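Local coordinates for conserved domain protein (Porphyromonas gingivalis, PDB 3PNN), which probably transfers a sugar from an activated donor to an acceptor, forming a glycosidic linkage, as a cytoplasmic glycosyltransferase with a Rossmann-like fold, at residues Y154-T159 / A211-N216. Residues are numbered along the deposited sequence; the frame is centred on the assembly and turned at random.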
# COMPACT_ATOMS: atom_id res chain seq x y z
N TYR A 154 3.69 8.34 -8.19
CA TYR A 154 4.94 9.02 -7.84
C TYR A 154 5.90 8.92 -9.03
O TYR A 154 5.65 8.16 -9.96
CB TYR A 154 5.53 8.39 -6.58
CG TYR A 154 4.67 8.69 -5.38
CD1 TYR A 154 4.91 9.82 -4.59
CD2 TYR A 154 3.57 7.88 -5.06
CE1 TYR A 154 4.11 10.12 -3.50
CE2 TYR A 154 2.76 8.18 -3.97
CZ TYR A 154 3.04 9.29 -3.19
OH TYR A 154 2.23 9.60 -2.12
N ARG A 155 6.98 9.70 -9.02
CA ARG A 155 7.96 9.64 -10.11
C ARG A 155 9.15 8.77 -9.68
O ARG A 155 9.70 8.95 -8.61
CB ARG A 155 8.44 11.05 -10.50
CG ARG A 155 7.37 11.90 -11.21
CD ARG A 155 6.57 12.81 -10.27
NE ARG A 155 5.54 13.58 -10.99
CZ ARG A 155 5.80 14.67 -11.72
NH1 ARG A 155 7.05 15.12 -11.80
NH2 ARG A 155 4.82 15.31 -12.35
N VAL A 156 9.51 7.81 -10.53
CA VAL A 156 10.50 6.80 -10.14
C VAL A 156 11.81 7.41 -9.65
O VAL A 156 12.40 6.92 -8.68
CB VAL A 156 10.77 5.79 -11.27
CG1 VAL A 156 11.48 6.47 -12.45
CG2 VAL A 156 11.60 4.61 -10.73
N GLY A 157 12.25 8.48 -10.31
CA GLY A 157 13.53 9.11 -9.96
C GLY A 157 13.57 9.68 -8.56
O GLY A 157 14.65 9.90 -8.00
N ASN A 158 12.40 9.90 -7.98
CA ASN A 158 12.29 10.39 -6.61
C ASN A 158 12.20 9.26 -5.59
O ASN A 158 12.12 9.51 -4.38
CB ASN A 158 11.03 11.27 -6.45
CG ASN A 158 11.08 12.54 -7.27
OD1 ASN A 158 12.15 13.12 -7.49
ND2 ASN A 158 9.92 13.00 -7.70
N THR A 159 12.22 8.01 -6.04
CA THR A 159 11.97 6.88 -5.14
C THR A 159 13.13 5.89 -5.06
O THR A 159 12.95 4.76 -4.60
CB THR A 159 10.72 6.08 -5.56
OG1 THR A 159 10.99 5.34 -6.77
CG2 THR A 159 9.51 7.02 -5.77
N ALA A 211 9.12 8.93 -14.92
CA ALA A 211 8.27 7.78 -15.20
C ALA A 211 7.40 7.46 -13.98
O ALA A 211 7.89 7.40 -12.85
CB ALA A 211 9.12 6.56 -15.55
N PRO A 212 6.09 7.26 -14.21
CA PRO A 212 5.19 7.04 -13.07
C PRO A 212 5.38 5.65 -12.45
O PRO A 212 5.59 4.67 -13.18
CB PRO A 212 3.79 7.13 -13.70
CG PRO A 212 4.00 7.41 -15.17
CD PRO A 212 5.41 7.17 -15.51
N VAL A 213 5.31 5.58 -11.12
CA VAL A 213 5.33 4.29 -10.43
C VAL A 213 4.24 4.24 -9.38
O VAL A 213 3.81 5.27 -8.85
CB VAL A 213 6.69 3.98 -9.75
CG1 VAL A 213 7.76 3.71 -10.81
CG2 VAL A 213 7.12 5.11 -8.83
N SER A 214 3.79 3.02 -9.08
CA SER A 214 2.92 2.77 -7.95
C SER A 214 3.77 2.62 -6.68
O SER A 214 4.84 2.01 -6.72
CB SER A 214 2.11 1.49 -8.17
OG SER A 214 1.47 1.08 -6.97
N MSE A 215 3.29 3.18 -5.57
CA MSE A 215 3.90 2.94 -4.25
C MSE A 215 2.87 2.26 -3.35
O MSE A 215 2.93 2.35 -2.11
CB MSE A 215 4.43 4.24 -3.61
CG MSE A 215 5.49 4.95 -4.46
SE MSE A 215 7.04 3.81 -4.83
CE MSE A 215 7.75 3.67 -3.04
N ASN A 216 1.93 1.58 -3.99
CA ASN A 216 0.85 0.85 -3.30
C ASN A 216 -0.11 1.76 -2.54
O ASN A 216 -0.59 1.40 -1.47
CB ASN A 216 1.42 -0.23 -2.37
CG ASN A 216 0.83 -1.61 -2.63
OD1 ASN A 216 0.38 -1.91 -3.75
ND2 ASN A 216 0.85 -2.47 -1.61
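Y154 and V213 form an antiparallel hydrogen-bonded pair, in which Y154 N meets V213 O at 3.1 Å, almost perfectly straight (179°), and V213 N returns a bond to Y154 O at 2.8 Å. One step on, P212 lies opposite R155 in a non-hydrogen-bonded pair, a place that suits proline because no N-H is needed toward this partner. V156 N then adds one more bond, to A211 O at 2.9 Å, as the chain curls into a 3-10 segment. T159 folds back on V156: its OG1, set between backbone N and carbonyl carbon (chi1 72°), and its own N both bond V156 O, leaving CG2 to face V213 and M215. V156 and V213, compact and branched enough for a buried crossing, meet at about a right angle, V156 CB 3.7 Å from V213 CG1. Selenomethionine M215, its flexible chain bent at chi2 and chi3, lays CG 3.6 Å from CD2 of the Y154 ring and turns SE toward T159 CG2. The phenol of Y154 reaches Y127 O, while exposed R155, on the opposite face, keeps its charge paired in a salt bridge with D268. Strand 212-215 lies between 148-155 and 166-173, joined to the latter by backbone bonds of P212 and S214; Y154 and M215 both touch W273.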